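Local coordinates for EreC (Klebsiella pneumoniae, PDB 6XCQ), which probably inactivates macrolide antibiotics such as erythromycin by hydrolysing the ester bond of their lactone ring, conferring resistance, at residues A[234-239]-A[243-248]; A[342-347]-A[378-383]; A[403-408]-A[412-417]. The protein carries 1 engineered substitution. All coordinates share one frame; numbering follows the deposited sequence.

How the contacts relate
Contact 1 stands apart from the other two: its centre lies about 48 Å from that of contact 2 and about 45 Å from that of contact 3, across the middle of the chain. It is a small, partly buried helix-loop-helix junction, mostly carbon on carbon with one bridging water. Contacts 2 and 3 are neighbours, with centres about 9 Å apart. Contact 2 is buried and sets helix 379-387 on strand 338-345 of the main sheet; contact 3 is the partly buried hairpin 405-408/411-414, held by three backbone bonds and a salt bridge at its rim. The two share partners directly: M379 N lies 2.7 Å from R405 O, a probable hydrogen bond, and G347 O probably accepts from R407 NH1.

Contact 1 of 3, residues A[234-239]-A[243-248]; sequences PVLKKH and DLFRKA
A chi1 of 166° carries the F245 ring, CG opposite the amide nitrogen, to L236 and K237, whose CG atoms both lie beside their backbone N, opposite the carbonyl carbon. The pairing belongs to a helix-loop-helix junction, in which the short helix 233-236 ends and the chain turns into the long helix 244-267. L236 crosses the phenylalanine at about a right angle: its CB lies 3.8 Å from F245 CD1, and its CD1 adds a looser touch on the same ring atom. K237 works on the other ortho side. Its extended chain passes the ring at a slant, CG 3.8 Å from F245 CD2 and CE 3.8 Å from F245 CE2, so that the aliphatic part of an exposed lysine serves as apolar cover.

The backbones are joined through a water. It donates to L236 O at 2.9 Å and accepts from F245 N at the same distance, thus serving a carbonyl near the end of one helix and an amide in the first turn of the next. N241, in the intervening turn, gives L236 O a further bond through its ND2. D243 sits at the N-cap position of the long helix without a side-chain capping bond; its OD2 instead meets R246 NH2 at 3.2 Å, within a salt-bridge network. L236 also rests on L229 of helix 212-231, while L244 packs against I173 and I177 of helix 164-177. Beside the bridging water, the carbonyl oxygen of L236 comes within 3.7 Å of F245 CB.

Contact 2 of 3, residues A[342-347]-A[378-383]; sequences AFTHLG and SMEQYI
T344 and E380 supply the polar part of this strand-helix packing: T344 OG1 donates to E380 OE2 at 2.6 Å, a short bond between two buried residues. The threonine hydroxyl is anti to the backbone N (chi1 -170°) and points from the strand at the helix, while the glutamate chain bends at chi2 (75°) to bring its carboxylate round. OE2 receives the hydroxyl with its anti lone pair, on the side away from OE1. The same oxygen also accepts from R407 N, and these two donors would help to stabilise a negative charge held inside the protein.

Van der Waals contacts flank that bond. E380 CG lies 3.6 Å from the carbonyl oxygen H345 O; carbon meets carbon where L346 and E380 lie alongside one another, their chains running opposite ways, L346 CD2 reaching E380 CB at 3.9 Å.

Bonds within each segment shape its end. S378 is the N-cap of helix 379-387, its OG accepting from Q381 N at 3.0 Å. Just past the strand, G347 N donates to H345 ND1 at 2.9 Å, nearly in the imidazole plane, which favours one setting of that ring.

In the fold, strand 338-345 lies between strands 62-65 and 423-427 of the mixed sheet. Helix 73-90 packs on F343, whereas R407 and M406 of strand 405-408 pack on T344 and E380 respectively, so that this strand lies against both the sheet strand and helix 379-387.

Contact 3 of 3, residues A[403-408]-A[412-417]; sequences AKRMRS and SVETNL
M406 N donates to V413 O at 2.9 Å, and V413 N returns a bond of the same length to M406 O, making these residues the hydrogen-bonded pair of an antiparallel beta hairpin. Beyond the strand pairing T415 N reaches K404 O at 3.0 Å.

R405 and E414 decorate this hairpin. In the conformer of R405 described here, one of two modelled, the salt bridge from NH1 to E414 OE1 measures 3.0 Å, but as a hydrogen bond it is weak, bent to 129°, with the guanidinium and carboxylate planes 77° apart. A water donates to E414 OE1 at 3.2 Å and accepts from R405 NH2, lying at the edge of the guanidinium in its plane. R405 NE forms a further salt bridge with D377.

On the side of M406 and V413 the contacts are mostly apolar. M406 CE touches L417 CD2 at 4.0 Å, and L417 CD1 lies 3.9 Å from A403 CB, while V413 CG1 meets CB of S408, whose hydroxyl bonds to N308. A second water joins A403 O to L417 N, tying the loop before the hairpin to the helix start after it.

The two faces thus differ in chemistry: M406 and L417 turn carbon and sulfur toward M379 of helix 379-387, whereas R405 and E414 carry opposite charges on the more open side, where a shared water gives the weak direct bond a second, bridging connection.

Contact 1 of 3, residues A[234-239]-A[243-248]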
ATOM      1  N   PRO A 234      -8.977  29.458  -7.234  1.00 15.76           N
ATOM      2  CA  PRO A 234      -9.285  30.575  -6.328  1.00 17.09           C
ATOM      3  C   PRO A 234     -10.779  30.797  -6.151  1.00 20.59           C
ATOM      4  O   PRO A 234     -11.207  31.224  -5.071  1.00 24.95           O
ATOM      5  CB  PRO A 234      -8.601  31.773  -7.001  1.00 23.21           C
ATOM      6  CG  PRO A 234      -7.515  31.162  -7.817  1.00 27.66           C
ATOM      7  CD  PRO A 234      -8.108  29.886  -8.340  1.00 16.81           C
ATOM      8  N   VAL A 235     -11.581  30.497  -7.169  0.60 15.32           N
ATOM      9  CA  VAL A 235     -13.027  30.649  -7.045  0.60 18.09           C
ATOM     10  C   VAL A 235     -13.646  29.426  -6.374  0.60 23.98           C
ATOM     11  O   VAL A 235     -14.526  29.553  -5.515  0.60 26.12           O
ATOM     12  CB  VAL A 235     -13.638  30.919  -8.432  0.60 19.35           C
ATOM     13  CG1 VAL A 235     -15.156  30.836  -8.379  0.60 23.90           C
ATOM     14  CG2 VAL A 235     -13.188  32.287  -8.941  0.60 12.76           C
ATOM     15  N   LEU A 236     -13.188  28.222  -6.729  1.00 17.22           N
ATOM     16  CA  LEU A 236     -13.846  27.011  -6.245  1.00 19.37           C
ATOM     17  C   LEU A 236     -13.544  26.734  -4.781  1.00 22.32           C
ATOM     18  O   LEU A 236     -14.264  25.944  -4.153  1.00 17.86           O
ATOM     19  CB  LEU A 236     -13.460  25.802  -7.110  1.00 11.73           C
ATOM     20  CG  LEU A 236     -13.853  25.946  -8.594  1.00 18.16           C
ATOM     21  CD1 LEU A 236     -13.346  24.786  -9.421  1.00 18.38           C
ATOM     22  CD2 LEU A 236     -15.357  26.141  -8.800  1.00 20.20           C
ATOM     23  N   LYS A 237     -12.503  27.363  -4.231  1.00 18.96           N
ATOM     24  CA  LYS A 237     -12.186  27.293  -2.810  1.00 21.21           C
ATOM     25  C   LYS A 237     -13.053  28.211  -1.952  1.00 18.86           C
ATOM     26  O   LYS A 237     -12.801  28.308  -0.747  1.00 21.87           O
ATOM     27  CB  LYS A 237     -10.713  27.636  -2.576  1.00 15.18           C
ATOM     28  CG  LYS A 237      -9.732  26.549  -2.985  1.00 17.43           C
ATOM     29  CD  LYS A 237      -8.306  27.079  -2.764  1.00 27.50           C
ATOM     30  CE  LYS A 237      -7.258  26.168  -3.377  1.00 39.87           C
ATOM     31  NZ  LYS A 237      -5.891  26.750  -3.266  1.00 47.17           N
ATOM     32  N   LYS A 238     -14.053  28.873  -2.528  1.00 16.67           N
ATOM     33  CA  LYS A 238     -14.949  29.710  -1.733  1.00 25.85           C
ATOM     34  C   LYS A 238     -15.608  28.898  -0.612  1.00 26.24           C
ATOM     35  O   LYS A 238     -15.758  27.676  -0.698  1.00 22.59           O
ATOM     36  CB  LYS A 238     -16.017  30.339  -2.625  1.00 18.62           C
ATOM     37  CG  LYS A 238     -16.964  29.334  -3.269  1.00 20.82           C
ATOM     38  CD  LYS A 238     -18.095  30.030  -4.000  1.00 33.31           C
ATOM     39  CE  LYS A 238     -17.949  29.898  -5.495  1.00 28.17           C
ATOM     40  NZ  LYS A 238     -19.012  30.635  -6.215  1.00 35.07           N
ATOM     41  N   HIS A 239     -16.020  29.605   0.448  1.00 25.31           N
ATOM     42  CA  HIS A 239     -16.402  28.935   1.693  1.00 26.36           C
ATOM     43  C   HIS A 239     -17.585  27.997   1.501  1.00 21.13           C
ATOM     44  O   HIS A 239     -17.610  26.898   2.070  1.00 23.27           O
ATOM     45  CB  HIS A 239     -16.728  29.965   2.780  1.00 36.61           C
ATOM     46  CG  HIS A 239     -17.305  29.367   4.033  1.00 42.84           C
ATOM     47  ND1 HIS A 239     -16.525  28.981   5.104  1.00 41.15           N
ATOM     48  CD2 HIS A 239     -18.586  29.090   4.384  1.00 33.49           C
ATOM     49  CE1 HIS A 239     -17.300  28.490   6.057  1.00 33.13           C
ATOM     50  NE2 HIS A 239     -18.554  28.538   5.643  1.00 37.83           N
ATOM     51  N   ASP A 243     -14.801  21.643   1.469  1.00 24.16           N
ATOM     52  CA  ASP A 243     -13.599  21.035   0.911  1.00 27.57           C
ATOM     53  C   ASP A 243     -13.859  20.343  -0.423  1.00 21.12           C
ATOM     54  O   ASP A 243     -13.117  19.428  -0.800  1.00 18.37           O
ATOM     55  CB  ASP A 243     -12.988  20.045   1.914  1.00 27.38           C
ATOM     56  CG  ASP A 243     -13.939  18.892   2.274  1.00 34.79           C
ATOM     57  OD1 ASP A 243     -15.144  18.935   1.918  1.00 28.64           O
ATOM     58  OD2 ASP A 243     -13.470  17.934   2.926  1.00 45.06           O
ATOM     59  N   LEU A 244     -14.899  20.757  -1.156  1.00 18.14           N
ATOM     60  CA  LEU A 244     -15.257  20.025  -2.368  1.00 22.71           C
ATOM     61  C   LEU A 244     -14.243  20.238  -3.491  1.00 18.41           C
ATOM     62  O   LEU A 244     -14.042  19.336  -4.310  1.00 20.55           O
ATOM     63  CB  LEU A 244     -16.663  20.408  -2.839  1.00 22.90           C
ATOM     64  CG  LEU A 244     -17.870  20.056  -1.955  1.00 25.23           C
ATOM     65  CD1 LEU A 244     -19.168  20.503  -2.631  1.00 16.16           C
ATOM     66  CD2 LEU A 244     -17.910  18.579  -1.671  1.00 23.52           C
ATOM     67  N   PHE A 245     -13.598  21.407  -3.560  1.00 18.00           N
ATOM     68  CA  PHE A 245     -12.560  21.590  -4.570  1.00 18.94           C
ATOM     69  C   PHE A 245     -11.419  20.594  -4.362  1.00 15.18           C
ATOM     70  O   PHE A 245     -10.953  19.955  -5.312  1.00 17.89           O
ATOM     71  CB  PHE A 245     -12.005  23.019  -4.559  1.00 14.46           C
ATOM     72  CG  PHE A 245     -10.733  23.147  -5.345  1.00 17.49           C
ATOM     73  CD1 PHE A 245     -10.764  23.163  -6.734  1.00 16.31           C
ATOM     74  CD2 PHE A 245      -9.503  23.151  -4.709  1.00 21.57           C
ATOM     75  CE1 PHE A 245      -9.581  23.227  -7.469  1.00 18.87           C
ATOM     76  CE2 PHE A 245      -8.319  23.211  -5.437  1.00 25.21           C
ATOM     77  CZ  PHE A 245      -8.360  23.255  -6.812  1.00 16.07           C
ATOM     78  N   ARG A 246     -10.954  20.468  -3.117  0.58 20.17           N
ATOM     79  CA  ARG A 246      -9.867  19.543  -2.797  0.58 21.49           C
ATOM     80  C   ARG A 246     -10.250  18.106  -3.118  0.58 22.73           C
ATOM     81  O   ARG A 246      -9.440  17.342  -3.662  0.58 15.47           O
ATOM     82  CB  ARG A 246      -9.497  19.680  -1.319  0.58 22.37           C
ATOM     83  CG  ARG A 246      -8.175  19.032  -0.916  0.58 27.28           C
ATOM     84  CD  ARG A 246      -8.355  17.601  -0.419  0.58 26.20           C
ATOM     85  NE  ARG A 246      -9.303  17.500   0.687  0.58 33.41           N
ATOM     86  CZ  ARG A 246      -9.932  16.377   1.015  0.58 30.17           C
ATOM     87  NH1 ARG A 246      -9.708  15.267   0.325  0.58 31.08           N
ATOM     88  NH2 ARG A 246     -10.781  16.363   2.030  0.58 31.99           N
ATOM     89  N   LYS A 247     -11.477  17.711  -2.767  1.00 18.74           N
ATOM     90  CA  LYS A 247     -11.920  16.353  -3.077  1.00 17.39           C
ATOM     91  C   LYS A 247     -12.003  16.140  -4.579  1.00 22.82           C
ATOM     92  O   LYS A 247     -11.559  15.101  -5.078  1.00 17.33           O
ATOM     93  CB  LYS A 247     -13.262  16.043  -2.408  1.00 18.70           C
ATOM     94  CG  LYS A 247     -13.171  15.977  -0.896  1.00 19.49           C
ATOM     95  CD  LYS A 247     -14.500  15.591  -0.261  1.00 35.29           C
ATOM     96  CE  LYS A 247     -14.309  15.205   1.198  1.00 36.39           C
ATOM     97  NZ  LYS A 247     -15.594  14.916   1.877  1.00 41.31           N
ATOM     98  N   ALA A 248     -12.537  17.121  -5.334  1.00 17.14           N
ATOM     99  CA  ALA A 248     -12.573  16.963  -6.790  1.00 14.18           C
ATOM    100  C   ALA A 248     -11.169  16.829  -7.361  1.00 18.23           C
ATOM    101  O   ALA A 248     -10.910  15.968  -8.217  1.00 18.67           O
ATOM    102  CB  ALA A 248     -13.299  18.140  -7.457  1.00 14.31           C
TER
HETATM  103  O   HOH W   1     -13.816  23.960  -2.115  1.00 23.37           O

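Contact 2 of 3, residues A[342-347]-A[378-383]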
ATOM      1  N   ALA A 342      11.273  -3.247   6.827  1.00 12.26           N
ATOM      2  CA  ALA A 342      10.997  -4.431   6.020  1.00 15.77           C
ATOM      3  C   ALA A 342      10.675  -5.629   6.909  1.00 13.42           C
ATOM      4  O   ALA A 342      11.193  -5.748   8.020  1.00 13.02           O
ATOM      5  CB  ALA A 342      12.185  -4.772   5.132  1.00  9.26           C
ATOM      6  N   PHE A 343       9.798  -6.509   6.417  1.00 12.68           N
ATOM      7  CA  PHE A 343       9.469  -7.776   7.073  1.00 12.92           C
ATOM      8  C   PHE A 343       9.937  -8.905   6.173  1.00 14.34           C
ATOM      9  O   PHE A 343       9.587  -8.928   4.989  1.00 14.72           O
ATOM     10  CB  PHE A 343       7.958  -7.958   7.290  1.00 13.00           C
ATOM     11  CG  PHE A 343       7.359  -7.128   8.373  1.00 11.78           C
ATOM     12  CD1 PHE A 343       7.913  -5.909   8.753  1.00 17.56           C
ATOM     13  CD2 PHE A 343       6.178  -7.536   8.972  1.00 19.47           C
ATOM     14  CE1 PHE A 343       7.310  -5.123   9.744  1.00 17.06           C
ATOM     15  CE2 PHE A 343       5.577  -6.760   9.962  1.00 21.76           C
ATOM     16  CZ  PHE A 343       6.150  -5.557  10.345  1.00 21.38           C
ATOM     17  N   THR A 344      10.679  -9.864   6.723  1.00 11.72           N
ATOM     18  CA  THR A 344      11.034 -11.043   5.947  1.00 13.01           C
ATOM     19  C   THR A 344      10.869 -12.283   6.834  1.00 11.71           C
ATOM     20  O   THR A 344      10.307 -12.210   7.928  1.00 13.49           O
ATOM     21  CB  THR A 344      12.436 -10.900   5.340  1.00 15.00           C
ATOM     22  OG1 THR A 344      12.639 -11.966   4.400  1.00 11.82           O
ATOM     23  CG2 THR A 344      13.517 -10.924   6.421  1.00 15.44           C
ATOM     24  N   HIS A 345      11.326 -13.440   6.351  1.00 13.21           N
ATOM     25  CA  HIS A 345      11.016 -14.686   7.048  1.00 15.93           C
ATOM     26  C   HIS A 345      12.025 -15.760   6.685  1.00 16.71           C
ATOM     27  O   HIS A 345      12.721 -15.676   5.669  1.00 16.87           O
ATOM     28  CB  HIS A 345       9.602 -15.183   6.704  1.00 15.38           C
ATOM     29  CG  HIS A 345       9.482 -15.657   5.291  1.00 16.72           C
ATOM     30  ND1 HIS A 345       9.698 -16.972   4.924  1.00 12.96           N
ATOM     31  CD2 HIS A 345       9.212 -14.982   4.145  1.00 11.19           C
ATOM     32  CE1 HIS A 345       9.549 -17.089   3.615  1.00 14.49           C
ATOM     33  NE2 HIS A 345       9.258 -15.895   3.116  1.00 16.15           N
ATOM     34  N   LEU A 346      12.054 -16.806   7.515  1.00 19.66           N
ATOM     35  CA  LEU A 346      12.967 -17.931   7.352  1.00 15.26           C
ATOM     36  C   LEU A 346      12.268 -19.203   6.881  1.00 15.39           C
ATOM     37  O   LEU A 346      12.877 -20.280   6.912  1.00 15.80           O
ATOM     38  CB  LEU A 346      13.711 -18.207   8.668  1.00 15.26           C
ATOM     39  CG  LEU A 346      14.481 -17.052   9.299  1.00 15.65           C
ATOM     40  CD1 LEU A 346      15.280 -17.549  10.500  1.00 19.85           C
ATOM     41  CD2 LEU A 346      15.420 -16.394   8.288  1.00 16.30           C
ATOM     42  N   GLY A 347      11.022 -19.109   6.421  1.00 14.18           N
ATOM     43  CA  GLY A 347      10.298 -20.295   6.006  1.00 14.98           C
ATOM     44  C   GLY A 347      10.804 -20.858   4.692  1.00 17.03           C
ATOM     45  O   GLY A 347      11.438 -20.178   3.887  1.00 17.63           O
ATOM     46  N   SER A 378      22.730 -12.820   2.272  1.00 18.03           N
ATOM     47  CA  SER A 378      21.321 -12.489   2.413  1.00 20.46           C
ATOM     48  C   SER A 378      21.035 -11.899   3.794  1.00 15.86           C
ATOM     49  O   SER A 378      21.753 -12.149   4.767  1.00 18.39           O
ATOM     50  CB  SER A 378      20.454 -13.718   2.149  1.00 17.14           C
ATOM     51  OG  SER A 378      20.457 -14.601   3.247  1.00 22.96           O
ATOM     52  N   MET A 379      20.002 -11.060   3.863  1.00 18.13           N
ATOM     53  CA  MET A 379      19.572 -10.556   5.165  1.00 17.02           C
ATOM     54  C   MET A 379      19.101 -11.704   6.053  1.00 14.97           C
ATOM     55  O   MET A 379      19.290 -11.680   7.274  1.00 13.73           O
ATOM     56  CB  MET A 379      18.465  -9.519   4.990  1.00 14.82           C
ATOM     57  CG  MET A 379      17.907  -8.971   6.308  1.00 21.97           C
ATOM     58  SD  MET A 379      19.119  -8.156   7.387  1.00 29.10           S
ATOM     59  CE  MET A 379      19.756  -6.923   6.303  1.00 19.18           C
ATOM     60  N   GLU A 380      18.479 -12.715   5.448  1.00 12.74           N
ATOM     61  CA  GLU A 380      18.030 -13.881   6.200  1.00 16.21           C
ATOM     62  C   GLU A 380      19.190 -14.578   6.899  1.00 21.12           C
ATOM     63  O   GLU A 380      19.051 -15.040   8.037  1.00 15.21           O
ATOM     64  CB  GLU A 380      17.303 -14.851   5.259  1.00 14.55           C
ATOM     65  CG  GLU A 380      15.939 -14.309   4.760  1.00 19.03           C
ATOM     66  CD  GLU A 380      16.045 -13.227   3.684  1.00 22.81           C
ATOM     67  OE1 GLU A 380      17.089 -13.156   2.995  1.00 17.84           O
ATOM     68  OE2 GLU A 380      15.066 -12.453   3.518  1.00 16.20           O
ATOM     69  N   GLN A 381      20.346 -14.668   6.235  1.00 17.11           N
ATOM     70  CA  GLN A 381      21.476 -15.337   6.870  1.00 18.64           C
ATOM     71  C   GLN A 381      22.007 -14.518   8.029  1.00 18.57           C
ATOM     72  O   GLN A 381      22.415 -15.074   9.064  1.00 18.18           O
ATOM     73  CB  GLN A 381      22.593 -15.594   5.862  1.00 19.44           C
ATOM     74  CG  GLN A 381      23.766 -16.354   6.484  1.00 15.27           C
ATOM     75  CD  GLN A 381      23.377 -17.758   6.885  1.00 20.92           C
ATOM     76  OE1 GLN A 381      22.915 -18.536   6.061  1.00 19.58           O
ATOM     77  NE2 GLN A 381      23.556 -18.085   8.157  1.00 24.80           N
ATOM     78  N   TYR A 382      22.029 -13.196   7.861  1.00 19.96           N
ATOM     79  CA  TYR A 382      22.436 -12.306   8.941  1.00 15.51           C
ATOM     80  C   TYR A 382      21.552 -12.494  10.165  1.00 18.58           C
ATOM     81  O   TYR A 382      22.047 -12.552  11.295  1.00 21.64           O
ATOM     82  CB  TYR A 382      22.365 -10.864   8.446  1.00 27.27           C
ATOM     83  CG  TYR A 382      22.773  -9.803   9.445  1.00 28.85           C
ATOM     84  CD1 TYR A 382      24.099  -9.392   9.552  1.00 24.57           C
ATOM     85  CD2 TYR A 382      21.826  -9.185  10.254  1.00 37.72           C
ATOM     86  CE1 TYR A 382      24.470  -8.410  10.448  1.00 33.70           C
ATOM     87  CE2 TYR A 382      22.186  -8.201  11.149  1.00 29.01           C
ATOM     88  CZ  TYR A 382      23.505  -7.814  11.240  1.00 37.39           C
ATOM     89  OH  TYR A 382      23.859  -6.837  12.133  1.00 29.74           O
ATOM     90  N   ILE A 383      20.234 -12.569   9.955  1.00 17.94           N
ATOM     91  CA  ILE A 383      19.300 -12.864  11.042  1.00 19.46           C
ATOM     92  C   ILE A 383      19.675 -14.173  11.718  1.00 18.68           C
ATOM     93  O   ILE A 383      19.705 -14.269  12.951  1.00 21.49           O
ATOM     94  CB  ILE A 383      17.854 -12.914  10.511  1.00 19.84           C
ATOM     95  CG1 ILE A 383      17.404 -11.536  10.027  1.00 18.28           C
ATOM     96  CG2 ILE A 383      16.907 -13.461  11.578  1.00 21.45           C
ATOM     97  CD1 ILE A 383      17.393 -10.493  11.095  1.00 19.95           C
TER

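Contact 3 of 3, residues A[403-408]-A[412-417]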
ATOM      1  N   ALA A 403      25.063  -8.677   4.273  1.00 20.78           N
ATOM      2  CA  ALA A 403      23.740  -8.797   3.682  1.00 19.17           C
ATOM      3  C   ALA A 403      23.575  -7.791   2.549  1.00 20.09           C
ATOM      4  O   ALA A 403      23.747  -6.583   2.742  1.00 16.81           O
ATOM      5  CB  ALA A 403      22.670  -8.589   4.749  1.00 19.99           C
ATOM      6  N   LYS A 404      23.251  -8.294   1.369  1.00 20.66           N
ATOM      7  CA  LYS A 404      22.950  -7.444   0.226  1.00 21.89           C
ATOM      8  C   LYS A 404      21.650  -7.812  -0.460  1.00 20.19           C
ATOM      9  O   LYS A 404      21.190  -7.051  -1.322  1.00 27.20           O
ATOM     10  CB  LYS A 404      24.086  -7.515  -0.800  1.00 28.75           C
ATOM     11  CG  LYS A 404      25.251  -6.598  -0.465  1.00 23.26           C
ATOM     12  CD  LYS A 404      26.408  -6.846  -1.411  1.00 26.93           C
ATOM     13  CE  LYS A 404      27.536  -5.850  -1.152  1.00 22.51           C
ATOM     14  NZ  LYS A 404      28.164  -6.136   0.161  1.00 18.21           N
ATOM     15  N   ARG A 405      21.049  -8.950  -0.128  0.63 16.35           N
ATOM     16  CA  ARG A 405      19.805  -9.366  -0.750  0.63 18.54           C
ATOM     17  C   ARG A 405      18.811  -9.777   0.328  0.63 18.31           C
ATOM     18  O   ARG A 405      19.193 -10.142   1.443  0.63 17.86           O
ATOM     19  CB  ARG A 405      20.027 -10.498  -1.778  0.63 20.15           C
ATOM     20  CG  ARG A 405      20.696 -11.761  -1.268  0.63 23.61           C
ATOM     21  CD  ARG A 405      21.140 -12.654  -2.438  0.63 22.20           C
ATOM     22  NE  ARG A 405      22.497 -12.349  -2.883  0.63 22.34           N
ATOM     23  CZ  ARG A 405      22.795 -11.737  -4.024  0.63 26.45           C
ATOM     24  NH1 ARG A 405      21.833 -11.367  -4.855  0.63 26.57           N
ATOM     25  NH2 ARG A 405      24.058 -11.497  -4.336  0.63 26.69           N
ATOM     26  N   MET A 406      17.519  -9.665  -0.002  1.00 18.23           N
ATOM     27  CA  MET A 406      16.454 -10.029   0.923  1.00 16.50           C
ATOM     28  C   MET A 406      15.319 -10.658   0.132  1.00 17.42           C
ATOM     29  O   MET A 406      15.052 -10.265  -1.006  1.00 19.25           O
ATOM     30  CB  MET A 406      15.948  -8.805   1.715  1.00 17.14           C
ATOM     31  CG  MET A 406      14.889  -9.127   2.775  1.00 11.73           C
ATOM     32  SD  MET A 406      14.726  -7.776   3.977  1.00 19.37           S
ATOM     33  CE  MET A 406      14.441  -6.402   2.864  1.00 14.08           C
ATOM     34  N   ARG A 407      14.642 -11.624   0.747  1.00 12.61           N
ATOM     35  CA  ARG A 407      13.537 -12.289   0.073  1.00 16.08           C
ATOM     36  C   ARG A 407      12.441 -11.282  -0.275  1.00 17.28           C
ATOM     37  O   ARG A 407      12.187 -10.324   0.452  1.00 17.34           O
ATOM     38  CB  ARG A 407      12.968 -13.400   0.949  1.00  9.52           C
ATOM     39  CG  ARG A 407      13.959 -14.572   1.142  1.00 11.93           C
ATOM     40  CD  ARG A 407      13.454 -15.545   2.162  1.00 13.69           C
ATOM     41  NE  ARG A 407      13.898 -16.908   1.863  1.00 17.35           N
ATOM     42  CZ  ARG A 407      13.605 -17.966   2.602  1.00 16.76           C
ATOM     43  NH1 ARG A 407      12.885 -17.826   3.708  1.00 14.83           N
ATOM     44  NH2 ARG A 407      14.017 -19.168   2.222  1.00 16.22           N
ATOM     45  N   SER A 408      11.790 -11.515  -1.403  1.00 15.11           N
ATOM     46  CA  SER A 408      10.655 -10.696  -1.796  1.00 13.41           C
ATOM     47  C   SER A 408       9.785 -11.594  -2.660  1.00 17.56           C
ATOM     48  O   SER A 408      10.245 -12.076  -3.699  1.00 16.15           O
ATOM     49  CB  SER A 408      11.131  -9.447  -2.548  1.00 16.08           C
ATOM     50  OG  SER A 408      10.052  -8.710  -3.092  1.00 15.41           O
ATOM     51  N   SER A 412      14.115 -12.692  -4.566  1.00 16.71           N
ATOM     52  CA  SER A 412      14.812 -11.740  -3.704  1.00 15.71           C
ATOM     53  C   SER A 412      15.051 -10.433  -4.455  1.00 19.71           C
ATOM     54  O   SER A 412      15.028 -10.390  -5.682  1.00 19.37           O
ATOM     55  CB  SER A 412      16.165 -12.276  -3.187  1.00 19.39           C
ATOM     56  OG  SER A 412      16.011 -13.409  -2.346  1.00 22.93           O
ATOM     57  N   VAL A 413      15.272  -9.359  -3.702  1.00 19.95           N
ATOM     58  CA  VAL A 413      15.770  -8.107  -4.254  1.00 13.94           C
ATOM     59  C   VAL A 413      17.179  -7.912  -3.713  1.00 21.56           C
ATOM     60  O   VAL A 413      17.518  -8.408  -2.636  1.00 20.68           O
ATOM     61  CB  VAL A 413      14.878  -6.885  -3.918  1.00 21.71           C
ATOM     62  CG1 VAL A 413      13.444  -7.136  -4.345  1.00 19.43           C
ATOM     63  CG2 VAL A 413      14.950  -6.545  -2.438  1.00 25.51           C
ATOM     64  N   GLU A 414      18.005  -7.200  -4.466  1.00 15.34           N
ATOM     65  CA  GLU A 414      19.358  -6.868  -4.040  1.00 15.76           C
ATOM     66  C   GLU A 414      19.524  -5.360  -4.033  1.00 20.13           C
ATOM     67  O   GLU A 414      19.113  -4.681  -4.976  1.00 15.68           O
ATOM     68  CB  GLU A 414      20.405  -7.498  -4.957  1.00 18.60           C
ATOM     69  CG  GLU A 414      21.810  -6.950  -4.720  1.00 33.67           C
ATOM     70  CD  GLU A 414      22.920  -7.870  -5.234  1.00 47.61           C
ATOM     71  OE1 GLU A 414      22.624  -8.748  -6.088  1.00 37.31           O
ATOM     72  OE2 GLU A 414      24.085  -7.709  -4.776  1.00 26.70           O
ATOM     73  N   THR A 415      20.148  -4.839  -2.982  1.00 18.13           N
ATOM     74  CA  THR A 415      20.280  -3.395  -2.818  1.00 22.85           C
ATOM     75  C   THR A 415      21.292  -3.160  -1.702  1.00 26.04           C
ATOM     76  O   THR A 415      21.865  -4.107  -1.144  1.00 22.97           O
ATOM     77  CB  THR A 415      18.909  -2.765  -2.520  1.00 18.45           C
ATOM     78  OG1 THR A 415      18.986  -1.331  -2.593  1.00 18.48           O
ATOM     79  CG2 THR A 415      18.440  -3.192  -1.159  1.00 15.11           C
ATOM     80  N   ASN A 416      21.533  -1.888  -1.402  1.00 21.25           N
ATOM     81  CA  ASN A 416      22.238  -1.494  -0.184  1.00 21.12           C
ATOM     82  C   ASN A 416      21.198  -1.417   0.918  1.00 22.74           C
ATOM     83  O   ASN A 416      20.414  -0.462   0.972  1.00 17.63           O
ATOM     84  CB  ASN A 416      22.948  -0.151  -0.354  1.00 18.96           C
ATOM     85  CG  ASN A 416      23.714   0.280   0.894  1.00 32.34           C
ATOM     86  OD1 ASN A 416      23.242   0.148   2.029  1.00 28.84           O
ATOM     87  ND2 ASN A 416      24.908   0.802   0.682  1.00 29.99           N
ATOM     88  N   LEU A 417      21.206  -2.402   1.815  1.00 17.51           N
ATOM     89  CA  LEU A 417      20.122  -2.519   2.779  1.00 21.81           C
ATOM     90  C   LEU A 417      20.194  -1.469   3.886  1.00 17.49           C
ATOM     91  O   LEU A 417      19.169  -1.196   4.518  1.00 26.42           O
ATOM     92  CB  LEU A 417      20.085  -3.941   3.363  1.00 11.76           C
ATOM     93  CG  LEU A 417      19.668  -4.991   2.323  1.00 20.26           C
ATOM     94  CD1 LEU A 417      20.131  -6.383   2.731  1.00 17.62           C
ATOM     95  CD2 LEU A 417      18.154  -4.993   2.084  1.00 17.74           C
TER
HETATM   96  O   HOH W   2      23.663  -3.867   1.938  1.00 19.53           O
HETATM   97  O   HOH W   3      25.460 -10.091  -6.427  1.00 35.38           O